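Local structure of L-Ala-D/L-Glu Epimerase (Escherichia coli, 1JPD) at residues L237-K241 with E266-F272; Y244-K250 with F272-C278; P50-Y54 with D228-H232; L189-Q194 with F219-I225. The protein belongs to the enolase superfamily, in the mandelate racemase/muconate lactonizing enzyme family, and joins an N-terminal domain to a C-terminal domain of TIM-barrel type. All blocks are in the same frame, centred on the assembly; numbering follows the deposited sequence.

Contact 1 of 4, residues L237-K241 with E266-F272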
# COMPACT_ATOMS: atom_id res chain seq x y z
N LEU A 237 1.05 -13.35 -10.04
CA LEU A 237 -0.11 -13.21 -10.93
C LEU A 237 -0.73 -14.50 -11.43
O LEU A 237 -1.95 -14.59 -11.57
CB LEU A 237 0.25 -12.31 -12.11
CG LEU A 237 0.34 -10.83 -11.72
CD1 LEU A 237 0.74 -9.98 -12.91
CD2 LEU A 237 -1.00 -10.40 -11.17
N LYS A 238 0.09 -15.51 -11.70
CA LYS A 238 -0.43 -16.78 -12.17
C LYS A 238 -1.29 -17.42 -11.10
O LYS A 238 -2.44 -17.81 -11.35
CB LYS A 238 0.72 -17.72 -12.51
CG LYS A 238 0.28 -19.16 -12.73
CD LYS A 238 1.43 -20.10 -12.49
CE LYS A 238 1.01 -21.54 -12.69
NZ LYS A 238 2.15 -22.43 -12.35
N ALA A 239 -0.73 -17.54 -9.90
CA ALA A 239 -1.43 -18.14 -8.77
C ALA A 239 -2.72 -17.40 -8.47
O ALA A 239 -3.75 -18.02 -8.20
CB ALA A 239 -0.53 -18.14 -7.54
N LEU A 240 -2.67 -16.07 -8.52
CA LEU A 240 -3.84 -15.26 -8.23
C LEU A 240 -4.99 -15.41 -9.23
O LEU A 240 -6.16 -15.31 -8.86
CB LEU A 240 -3.44 -13.79 -8.13
CG LEU A 240 -2.40 -13.40 -7.07
CD1 LEU A 240 -2.22 -11.88 -7.09
CD2 LEU A 240 -2.83 -13.87 -5.69
N LYS A 241 -4.67 -15.66 -10.50
CA LYS A 241 -5.69 -15.80 -11.53
C LYS A 241 -6.72 -16.87 -11.17
O LYS A 241 -6.38 -18.04 -11.06
CB LYS A 241 -5.02 -16.13 -12.88
CG LYS A 241 -5.86 -15.76 -14.11
CD LYS A 241 -6.36 -14.32 -14.02
CE LYS A 241 -7.42 -14.00 -15.07
NZ LYS A 241 -8.26 -12.83 -14.67
N GLU A 266 1.22 -5.14 -16.10
CA GLU A 266 1.06 -6.57 -16.24
C GLU A 266 -0.24 -7.11 -15.66
O GLU A 266 -0.87 -8.00 -16.25
CB GLU A 266 2.25 -7.28 -15.61
CG GLU A 266 2.33 -8.75 -15.94
CD GLU A 266 2.13 -9.00 -17.41
OE1 GLU A 266 2.46 -8.11 -18.22
OE2 GLU A 266 1.66 -10.10 -17.76
N ALA A 267 -0.65 -6.59 -14.51
CA ALA A 267 -1.88 -7.05 -13.86
C ALA A 267 -3.10 -6.70 -14.68
O ALA A 267 -3.98 -7.53 -14.90
CB ALA A 267 -1.99 -6.46 -12.46
N ARG A 268 -3.15 -5.45 -15.13
CA ARG A 268 -4.26 -4.99 -15.95
C ARG A 268 -4.43 -5.91 -17.15
O ARG A 268 -5.51 -6.44 -17.41
CB ARG A 268 -3.99 -3.58 -16.47
CG ARG A 268 -4.32 -2.46 -15.54
CD ARG A 268 -3.99 -1.18 -16.26
NE ARG A 268 -4.59 -0.01 -15.66
CZ ARG A 268 -4.55 1.19 -16.22
NH1 ARG A 268 -3.95 1.35 -17.40
NH2 ARG A 268 -5.13 2.23 -15.63
N ALA A 269 -3.32 -6.09 -17.88
CA ALA A 269 -3.30 -6.93 -19.07
C ALA A 269 -3.95 -8.29 -18.83
O ALA A 269 -4.56 -8.85 -19.73
CB ALA A 269 -1.86 -7.12 -19.55
N GLN A 270 -3.83 -8.82 -17.61
CA GLN A 270 -4.42 -10.11 -17.31
C GLN A 270 -5.83 -10.02 -16.75
O GLN A 270 -6.38 -11.02 -16.27
CB GLN A 270 -3.54 -10.90 -16.35
CG GLN A 270 -2.24 -11.35 -16.99
CD GLN A 270 -1.48 -12.33 -16.13
OE1 GLN A 270 -2.04 -13.31 -15.64
NE2 GLN A 270 -0.19 -12.08 -15.96
N GLY A 271 -6.42 -8.83 -16.81
CA GLY A 271 -7.79 -8.66 -16.34
C GLY A 271 -8.00 -8.30 -14.89
O GLY A 271 -9.14 -8.29 -14.42
N PHE A 272 -6.92 -8.02 -14.17
CA PHE A 272 -7.04 -7.66 -12.77
C PHE A 272 -7.30 -6.16 -12.60
O PHE A 272 -6.81 -5.35 -13.39
CB PHE A 272 -5.76 -7.99 -11.99
CG PHE A 272 -5.46 -9.46 -11.89
CD1 PHE A 272 -4.63 -10.09 -12.83
CD2 PHE A 272 -5.95 -10.21 -10.83
CE1 PHE A 272 -4.30 -11.44 -12.70
CE2 PHE A 272 -5.63 -11.56 -10.70
CZ PHE A 272 -4.80 -12.18 -11.63
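A cation-pi contact reinforced by apolar packing joins the short helix 237-240 and the residue after it, Lys241, to the C-terminal end of helix 257-269 on the outside of the barrel domain. Phe272 is its hub. The ammonium NZ of Lys241 stands over the ring of Phe272, 4.7 Å from the centroid and 13° off the normal, while Leu237 CD2 covers the opposite face at 4.2 Å from that centroid. The Lys241 chain bends at chi2 (50°), which lays CD against the ring, 3.6 Å from CZ of Phe272, before the chain runs on to its amine. Leu240 C lies at the ring edge, and Leu240 CB comes within 4.0 Å of Phe272 CE2; the same leucine also packs on Val247 of the adjoining strand.

Lys241 NZ donates a hydrogen bond of 3.1 Å to Gln270 O, whose C=O...donor angle of 162° places the amine nearly along the C=O axis. This carbonyl lies where helix 257-269 ends in a Schellman motif: Gly271, with positive phi, is the C-prime residue, and Phe272 N bonds to Ala267 O. Beside it, Leu237 CD1 rests 3.6 Å from Glu266 CG and also touches the amide of Gln270, whose NE2 donates a hydrogen bond to Glu266 OE2 (3.3 Å), meeting that oxygen on its anti side. The lysine thus meets both a pi face and a carbonyl at the helix terminus, a setting in which the partial negative charge of the helix end would be expected to stabilise the cation.

Contact 2 of 4, residues Y244-K250 with F272-C278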
# COMPACT_ATOMS: atom_id res chain seq x y z
N TYR A 244 -8.68 -14.10 -7.30
CA TYR A 244 -8.91 -12.69 -7.02
C TYR A 244 -9.22 -11.85 -8.27
O TYR A 244 -8.72 -12.12 -9.37
CB TYR A 244 -7.68 -12.10 -6.31
CG TYR A 244 -7.29 -12.77 -5.01
CD1 TYR A 244 -6.45 -13.88 -5.00
CD2 TYR A 244 -7.77 -12.30 -3.80
CE1 TYR A 244 -6.10 -14.51 -3.80
CE2 TYR A 244 -7.42 -12.91 -2.60
CZ TYR A 244 -6.59 -14.01 -2.60
OH TYR A 244 -6.26 -14.61 -1.40
N GLU A 245 -10.03 -10.81 -8.09
CA GLU A 245 -10.37 -9.93 -9.19
C GLU A 245 -9.46 -8.71 -9.15
O GLU A 245 -9.19 -8.08 -10.18
CB GLU A 245 -11.82 -9.47 -9.09
CG GLU A 245 -12.83 -10.50 -9.56
CD GLU A 245 -13.07 -11.60 -8.55
OE1 GLU A 245 -13.37 -12.74 -8.98
OE2 GLU A 245 -12.99 -11.34 -7.32
N MET A 246 -8.96 -8.39 -7.95
CA MET A 246 -8.10 -7.22 -7.74
C MET A 246 -6.83 -7.53 -6.95
O MET A 246 -6.80 -8.48 -6.16
CB MET A 246 -8.91 -6.14 -7.00
CG MET A 246 -8.21 -4.82 -6.77
SD MET A 246 -9.28 -3.72 -5.79
CE MET A 246 -10.62 -3.43 -6.99
N VAL A 247 -5.78 -6.75 -7.16
CA VAL A 247 -4.53 -6.92 -6.44
C VAL A 247 -4.20 -5.62 -5.73
O VAL A 247 -4.40 -4.54 -6.30
CB VAL A 247 -3.35 -7.28 -7.38
CG1 VAL A 247 -3.63 -8.59 -8.09
CG2 VAL A 247 -3.12 -6.17 -8.38
N ASN A 248 -3.74 -5.70 -4.49
CA ASN A 248 -3.37 -4.51 -3.73
C ASN A 248 -1.86 -4.31 -3.88
O ASN A 248 -1.07 -5.07 -3.32
CB ASN A 248 -3.74 -4.71 -2.25
CG ASN A 248 -3.43 -3.49 -1.40
OD1 ASN A 248 -2.38 -2.86 -1.56
ND2 ASN A 248 -4.32 -3.17 -0.48
N ILE A 249 -1.46 -3.29 -4.63
CA ILE A 249 -0.05 -3.00 -4.86
C ILE A 249 0.56 -2.13 -3.75
O ILE A 249 0.02 -1.08 -3.41
CB ILE A 249 0.16 -2.25 -6.20
CG1 ILE A 249 -0.32 -3.11 -7.37
CG2 ILE A 249 1.64 -1.89 -6.38
CD1 ILE A 249 -0.36 -2.38 -8.70
N LYS A 250 1.68 -2.59 -3.20
CA LYS A 250 2.40 -1.86 -2.15
C LYS A 250 3.87 -1.91 -2.50
O LYS A 250 4.42 -2.99 -2.76
CB LYS A 250 2.18 -2.48 -0.78
CG LYS A 250 0.80 -2.28 -0.24
CD LYS A 250 0.69 -2.81 1.17
CE LYS A 250 -0.73 -2.66 1.66
NZ LYS A 250 -0.87 -3.08 3.07
N PHE A 272 -6.92 -8.02 -14.17
CA PHE A 272 -7.04 -7.66 -12.77
C PHE A 272 -7.30 -6.16 -12.60
O PHE A 272 -6.81 -5.35 -13.39
CB PHE A 272 -5.76 -7.99 -11.99
CG PHE A 272 -5.46 -9.46 -11.89
CD1 PHE A 272 -4.63 -10.09 -12.83
CD2 PHE A 272 -5.95 -10.21 -10.83
CE1 PHE A 272 -4.30 -11.44 -12.70
CE2 PHE A 272 -5.63 -11.56 -10.70
CZ PHE A 272 -4.80 -12.18 -11.63
N SER A 273 -8.07 -5.81 -11.58
CA SER A 273 -8.32 -4.40 -11.28
C SER A 273 -7.22 -4.06 -10.27
O SER A 273 -6.66 -4.96 -9.63
CB SER A 273 -9.72 -4.19 -10.67
OG SER A 273 -10.06 -5.22 -9.76
N LEU A 274 -6.88 -2.78 -10.12
CA LEU A 274 -5.81 -2.42 -9.20
C LEU A 274 -6.22 -1.57 -8.02
O LEU A 274 -7.21 -0.84 -8.06
CB LEU A 274 -4.69 -1.67 -9.95
CG LEU A 274 -4.12 -2.25 -11.25
CD1 LEU A 274 -2.99 -1.35 -11.72
CD2 LEU A 274 -3.63 -3.67 -11.02
N MET A 275 -5.42 -1.67 -6.97
CA MET A 275 -5.63 -0.89 -5.76
C MET A 275 -4.22 -0.49 -5.33
O MET A 275 -3.28 -1.24 -5.54
CB MET A 275 -6.29 -1.73 -4.68
CG MET A 275 -6.59 -0.94 -3.44
SD MET A 275 -7.19 -1.96 -2.10
CE MET A 275 -7.05 -0.80 -0.77
N LEU A 276 -4.06 0.70 -4.75
CA LEU A 276 -2.75 1.14 -4.30
C LEU A 276 -2.78 1.23 -2.78
O LEU A 276 -3.59 1.96 -2.22
CB LEU A 276 -2.39 2.51 -4.89
CG LEU A 276 -1.04 3.12 -4.49
CD1 LEU A 276 0.08 2.23 -4.99
CD2 LEU A 276 -0.89 4.52 -5.07
N GLY A 277 -1.91 0.47 -2.12
CA GLY A 277 -1.86 0.49 -0.67
C GLY A 277 -0.57 1.07 -0.13
O GLY A 277 0.25 1.61 -0.87
N CYS A 278 -0.37 0.96 1.18
CA CYS A 278 0.83 1.48 1.80
C CYS A 278 0.96 0.81 3.14
O CYS A 278 0.05 0.13 3.59
CB CYS A 278 0.72 2.99 2.01
SG CYS A 278 -0.42 3.42 3.38
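Met246 runs along Ser273, touches Met275 with its sulfur and ends with its methyl back at Ser273; its atoms can be taken in turn. CB lies against Ser273 OG; CG then passes the backbone, 3.3 Å from Ser273 O; and SD meets Met275 CB at 3.8 Å. The bend at chi3 (-67°) turns CE back toward Ser273, so that the methyl again approaches OG instead of continuing along Met275. Further along the same face of the sheet, Asn248 sets its amide across Met275, with ND2 3.5 Å from SD of that methionine, and the same ND2 is hydrogen-bonded to Glu205 of the strand 203-205.

The backbones beneath are parallel strands in register, 246-249 beside 273-276, their short axes 4.7 Å apart and inclined by 25°. Helices 251-254 and 257-269 lie between them in the chain, making a beta-alpha-beta crossover of the TIM-barrel type expected for the C-terminal domain of the enolase superfamily. The ladder begins with Ser273 N to Glu245 O, 2.9 Å and nearly straight at 169°, continues through Val247 N to Ser273 O and Ile249 N to Met275 O, and ends with Gly277 N to Ile249 O at 2.8 Å; the intervening Met275 N to Val247 O bond is weak.

On the other face, Val247 and Leu274 run alongside each other in the same direction, with CG2 of the valine 3.7 Å from CD2 of the leucine. Ile249 CD1 reaches Leu274 CD1 more obliquely, and Ala260, Leu263, Ala264 and Ala267 of helix 257-269 pack on this pair.

Contact 3 of 4, residues P50-Y54 with D228-H232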
# COMPACT_ATOMS: atom_id res chain seq x y z
N PRO A 50 10.25 -2.05 6.72
CA PRO A 50 10.44 -3.51 6.81
C PRO A 50 9.12 -4.19 7.19
O PRO A 50 8.47 -3.80 8.18
CB PRO A 50 11.52 -3.65 7.88
CG PRO A 50 12.34 -2.41 7.67
CD PRO A 50 11.29 -1.34 7.49
N TYR A 51 8.74 -5.20 6.40
CA TYR A 51 7.49 -5.93 6.61
C TYR A 51 7.70 -7.16 7.48
O TYR A 51 8.17 -8.20 6.99
CB TYR A 51 6.90 -6.34 5.25
CG TYR A 51 5.40 -6.60 5.23
CD1 TYR A 51 4.61 -6.29 6.33
CD2 TYR A 51 4.78 -7.13 4.10
CE1 TYR A 51 3.23 -6.50 6.30
CE2 TYR A 51 3.40 -7.34 4.06
CZ TYR A 51 2.63 -7.02 5.17
OH TYR A 51 1.27 -7.20 5.14
N PRO A 52 7.36 -7.08 8.77
CA PRO A 52 7.53 -8.21 9.68
C PRO A 52 6.98 -9.52 9.11
O PRO A 52 7.68 -10.53 9.04
CB PRO A 52 6.79 -7.77 10.95
CG PRO A 52 7.01 -6.28 10.95
CD PRO A 52 6.77 -5.92 9.48
N ARG A 53 5.72 -9.47 8.67
CA ARG A 53 5.06 -10.66 8.13
C ARG A 53 5.79 -11.36 6.97
O ARG A 53 5.38 -12.44 6.55
CB ARG A 53 3.63 -10.33 7.69
CG ARG A 53 2.79 -11.58 7.45
CD ARG A 53 1.44 -11.26 6.88
NE ARG A 53 0.68 -12.46 6.52
CZ ARG A 53 1.20 -13.53 5.93
NH1 ARG A 53 2.50 -13.58 5.64
NH2 ARG A 53 0.42 -14.54 5.59
N TYR A 54 6.87 -10.77 6.46
CA TYR A 54 7.62 -11.38 5.36
C TYR A 54 9.08 -11.63 5.72
O TYR A 54 9.93 -11.80 4.85
CB TYR A 54 7.56 -10.50 4.11
CG TYR A 54 6.20 -10.44 3.43
CD1 TYR A 54 5.95 -9.54 2.39
CD2 TYR A 54 5.17 -11.30 3.81
CE1 TYR A 54 4.72 -9.50 1.75
CE2 TYR A 54 3.93 -11.27 3.17
CZ TYR A 54 3.71 -10.37 2.14
OH TYR A 54 2.49 -10.36 1.50
N ASP A 228 -4.04 -9.12 -1.09
CA ASP A 228 -3.16 -8.22 -0.36
C ASP A 228 -1.89 -8.98 -0.00
O ASP A 228 -0.87 -8.86 -0.68
CB ASP A 228 -3.84 -7.72 0.91
CG ASP A 228 -3.05 -6.62 1.62
OD1 ASP A 228 -1.97 -6.23 1.11
OD2 ASP A 228 -3.52 -6.15 2.68
N GLU A 229 -1.95 -9.78 1.06
CA GLU A 229 -0.78 -10.55 1.46
C GLU A 229 -0.42 -11.55 0.36
O GLU A 229 0.73 -11.91 0.21
CB GLU A 229 -1.02 -11.30 2.78
CG GLU A 229 -0.96 -10.40 4.03
CD GLU A 229 -2.23 -9.59 4.26
OE1 GLU A 229 -3.02 -9.41 3.30
OE2 GLU A 229 -2.44 -9.11 5.40
N SER A 230 -1.41 -11.98 -0.43
CA SER A 230 -1.16 -12.94 -1.50
C SER A 230 -0.53 -12.34 -2.74
O SER A 230 -0.12 -13.06 -3.64
CB SER A 230 -2.45 -13.64 -1.91
OG SER A 230 -3.01 -14.35 -0.82
N CYS A 231 -0.44 -11.01 -2.80
CA CYS A 231 0.16 -10.35 -3.95
C CYS A 231 1.42 -9.54 -3.66
O CYS A 231 1.34 -8.53 -2.96
CB CYS A 231 -0.86 -9.42 -4.59
SG CYS A 231 -0.12 -8.36 -5.84
N HIS A 232 2.56 -9.95 -4.20
CA HIS A 232 3.82 -9.22 -4.00
C HIS A 232 4.32 -8.60 -5.29
O HIS A 232 4.49 -7.38 -5.40
CB HIS A 232 4.95 -10.12 -3.50
CG HIS A 232 4.64 -10.87 -2.25
ND1 HIS A 232 5.63 -11.33 -1.41
CD2 HIS A 232 3.47 -11.30 -1.72
CE1 HIS A 232 5.08 -12.01 -0.42
NE2 HIS A 232 3.77 -12.01 -0.59
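Tyr54 and His232 form the tight part of this contact, an offset stack with centroids 4.2 Å apart and planes 19° from parallel. CE1 of His232 lies over one face of the tyrosine ring, displaced toward its rim. The opposite face is taken by CD2 of Tyr51, so the Tyr54 ring is sandwiched between a histidine and a second tyrosine. Its hydroxyl is held as well: Tyr54 OH donates to Glu229 O at 2.7 Å, in the carbonyl plane and on a lone pair, with a C=O...donor angle of 113°. One hydrogen bond and the stack hold the phenol; a weak bond from His232 NE2 to the same oxygen bears on the imidazole.

The looser side is where exposed Arg53 crosses the buried Glu229. Arg53 extends from CG to NE, passing across Glu229 at about a right angle with CD and NE against its CG methylene (NE to Glu229 CG 3.6 Å), and Glu229 CB sits over one face of the guanidinium. Their charged atoms do not meet, since Arg53 NE and Glu229 OE2 are 4.7 Å apart; the salt bridge of Arg53 NE is instead with Glu182. Tyr51 OH only grazes the glutamate, 4.1 Å from CG of Glu229.

Residues 228-232 follow strand 225-227 at the C-terminal end of a barrel strand, where Asp228 forms a salt bridge with Lys253, and 50-54 is a loop of the N-terminal domain. A loop of that domain closing over this end of the barrel is typical of the enolase superfamily, whose active sites lie at this domain interface.

Contact 4 of 4, residues L189-Q194 with F219-I225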
# COMPACT_ATOMS: atom_id res chain seq x y z
N LEU A 189 -17.77 -18.73 3.45
CA LEU A 189 -17.19 -17.57 2.78
C LEU A 189 -18.10 -17.01 1.68
O LEU A 189 -18.20 -15.79 1.50
CB LEU A 189 -15.83 -17.95 2.20
CG LEU A 189 -15.20 -16.85 1.35
CD1 LEU A 189 -14.97 -15.62 2.20
CD2 LEU A 189 -13.90 -17.36 0.76
N ALA A 190 -18.77 -17.91 0.95
CA ALA A 190 -19.66 -17.51 -0.14
C ALA A 190 -20.88 -16.73 0.36
O ALA A 190 -21.18 -15.65 -0.14
CB ALA A 190 -20.10 -18.73 -0.92
N ALA A 191 -21.58 -17.28 1.34
CA ALA A 191 -22.74 -16.60 1.89
C ALA A 191 -22.38 -15.19 2.39
O ALA A 191 -23.17 -14.25 2.25
CB ALA A 191 -23.32 -17.44 3.01
N ARG A 192 -21.18 -15.08 2.97
CA ARG A 192 -20.69 -13.80 3.48
C ARG A 192 -20.46 -12.83 2.36
O ARG A 192 -20.90 -11.69 2.45
CB ARG A 192 -19.40 -13.94 4.28
CG ARG A 192 -19.65 -14.42 5.68
CD ARG A 192 -18.34 -14.56 6.43
NE ARG A 192 -18.53 -14.96 7.82
CZ ARG A 192 -17.56 -14.98 8.74
NH1 ARG A 192 -16.32 -14.63 8.42
NH2 ARG A 192 -17.84 -15.35 9.98
N CYS A 193 -19.77 -13.28 1.32
CA CYS A 193 -19.53 -12.39 0.19
C CYS A 193 -20.89 -11.97 -0.35
O CYS A 193 -21.07 -10.82 -0.75
CB CYS A 193 -18.73 -13.09 -0.92
SG CYS A 193 -17.04 -13.53 -0.47
N GLN A 194 -21.85 -12.90 -0.33
CA GLN A 194 -23.18 -12.60 -0.83
C GLN A 194 -23.85 -11.49 -0.03
O GLN A 194 -24.55 -10.65 -0.59
CB GLN A 194 -24.06 -13.85 -0.82
CG GLN A 194 -25.30 -13.68 -1.69
CD GLN A 194 -24.94 -13.31 -3.12
OE1 GLN A 194 -24.28 -14.07 -3.82
NE2 GLN A 194 -25.37 -12.12 -3.55
N PHE A 219 -16.35 -20.84 -5.89
CA PHE A 219 -17.63 -20.14 -5.96
C PHE A 219 -17.53 -18.87 -6.79
O PHE A 219 -16.48 -18.22 -6.81
CB PHE A 219 -18.17 -19.85 -4.55
CG PHE A 219 -17.41 -18.78 -3.80
CD1 PHE A 219 -17.73 -17.43 -3.96
CD2 PHE A 219 -16.40 -19.12 -2.90
CE1 PHE A 219 -17.06 -16.43 -3.24
CE2 PHE A 219 -15.71 -18.14 -2.17
CZ PHE A 219 -16.05 -16.79 -2.34
N ILE A 220 -18.60 -18.53 -7.49
CA ILE A 220 -18.61 -17.33 -8.31
C ILE A 220 -18.69 -16.13 -7.36
O ILE A 220 -19.67 -15.95 -6.64
CB ILE A 220 -19.81 -17.32 -9.28
CG1 ILE A 220 -19.78 -18.58 -10.14
CG2 ILE A 220 -19.76 -16.08 -10.17
CD1 ILE A 220 -21.03 -18.81 -10.97
N HIS A 221 -17.63 -15.32 -7.37
CA HIS A 221 -17.55 -14.15 -6.50
C HIS A 221 -18.67 -13.14 -6.74
O HIS A 221 -18.83 -12.65 -7.86
CB HIS A 221 -16.19 -13.47 -6.67
CG HIS A 221 -15.03 -14.35 -6.33
ND1 HIS A 221 -13.72 -13.96 -6.50
CD2 HIS A 221 -14.98 -15.61 -5.84
CE1 HIS A 221 -12.92 -14.94 -6.13
NE2 HIS A 221 -13.66 -15.96 -5.72
N PRO A 222 -19.45 -12.83 -5.70
CA PRO A 222 -20.55 -11.86 -5.81
C PRO A 222 -20.05 -10.41 -5.84
O PRO A 222 -20.80 -9.51 -6.20
CB PRO A 222 -21.41 -12.18 -4.59
CG PRO A 222 -20.42 -12.66 -3.60
CD PRO A 222 -19.54 -13.57 -4.43
N LEU A 223 -18.80 -10.20 -5.43
CA LEU A 223 -18.20 -8.86 -5.45
C LEU A 223 -16.73 -9.07 -5.71
O LEU A 223 -16.20 -10.16 -5.50
CB LEU A 223 -18.39 -8.11 -4.12
CG LEU A 223 -17.53 -8.50 -2.91
CD1 LEU A 223 -17.72 -7.46 -1.81
CD2 LEU A 223 -17.92 -9.88 -2.42
N PRO A 224 -16.04 -8.03 -6.18
CA PRO A 224 -14.61 -8.19 -6.44
C PRO A 224 -13.91 -8.55 -5.14
O PRO A 224 -14.25 -8.02 -4.07
CB PRO A 224 -14.20 -6.81 -6.95
CG PRO A 224 -15.48 -6.22 -7.50
CD PRO A 224 -16.49 -6.66 -6.48
N ILE A 225 -12.96 -9.47 -5.21
CA ILE A 225 -12.20 -9.88 -4.03
C ILE A 225 -10.73 -9.55 -4.30
O ILE A 225 -10.16 -10.01 -5.29
CB ILE A 225 -12.42 -11.39 -3.73
CG1 ILE A 225 -13.90 -11.64 -3.42
CG2 ILE A 225 -11.56 -11.83 -2.55
CD1 ILE A 225 -14.22 -13.03 -2.88
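Cys193 turns its sulfur among apolar side chains, where it meets both Phe219 and Ile225, an oblique sulfur-aromatic contact with no hydrogen bond crossing between the segments. SG lies 5.0 Å from the centroid of the Phe219 ring and 69° off its normal, well away from a face-on approach, and touches Ile225 CD1 at 3.7 Å. The phenylalanine is fixed from several directions. Ala190 CB covers one face by a CH-pi contact, 4.1 Å from the Phe219 centroid and 17° off the normal; NE2 of His221 sits over the opposite face; and Leu189 CD2 meets the edge, 3.5 Å from CE2 of Phe219. A chi1 of 71° places Phe219 CG between the backbone N and the carbonyl carbon, which turns the ring toward the helix.

At the other end, Leu223 CD2 reaches Cys193 CB at 3.6 Å, and the bent chain of Gln194 lays OE1 beside Pro222 CB at 3.5 Å.

Residues 219-225 run along helix 189-198 as the last part of the loop from strand 203-205 and enter strand 225-227. Leu204 backs both Cys193 and Leu223, while Leu189 is also flanked by Trp184, Leu208 and Leu216.

Contact 2 is the buried core of the set, a parallel strand pair centred about 9 Å from the chain centre, bound mainly by backbone hydrogen bonds. Contacts 1, 3 and 4 are only partly buried and rely more on side chains. Contacts 1 and 2 share Phe272 and hold consecutive elements: helices 237-240 and 257-269 pack outside, the strands that follow them inside. Contact 4, centred about 23 Å from the chain centre, is almost wholly apolar, yet Glu245 OE2 of contact 2 probably accepts hydrogen bonds from its Ile225 N and His221 ND1. Contact 3 alone spans the two family domains, with aromatic stacking and a phenol bond; its 228-232 loop touches Leu240, Tyr244 and Val247.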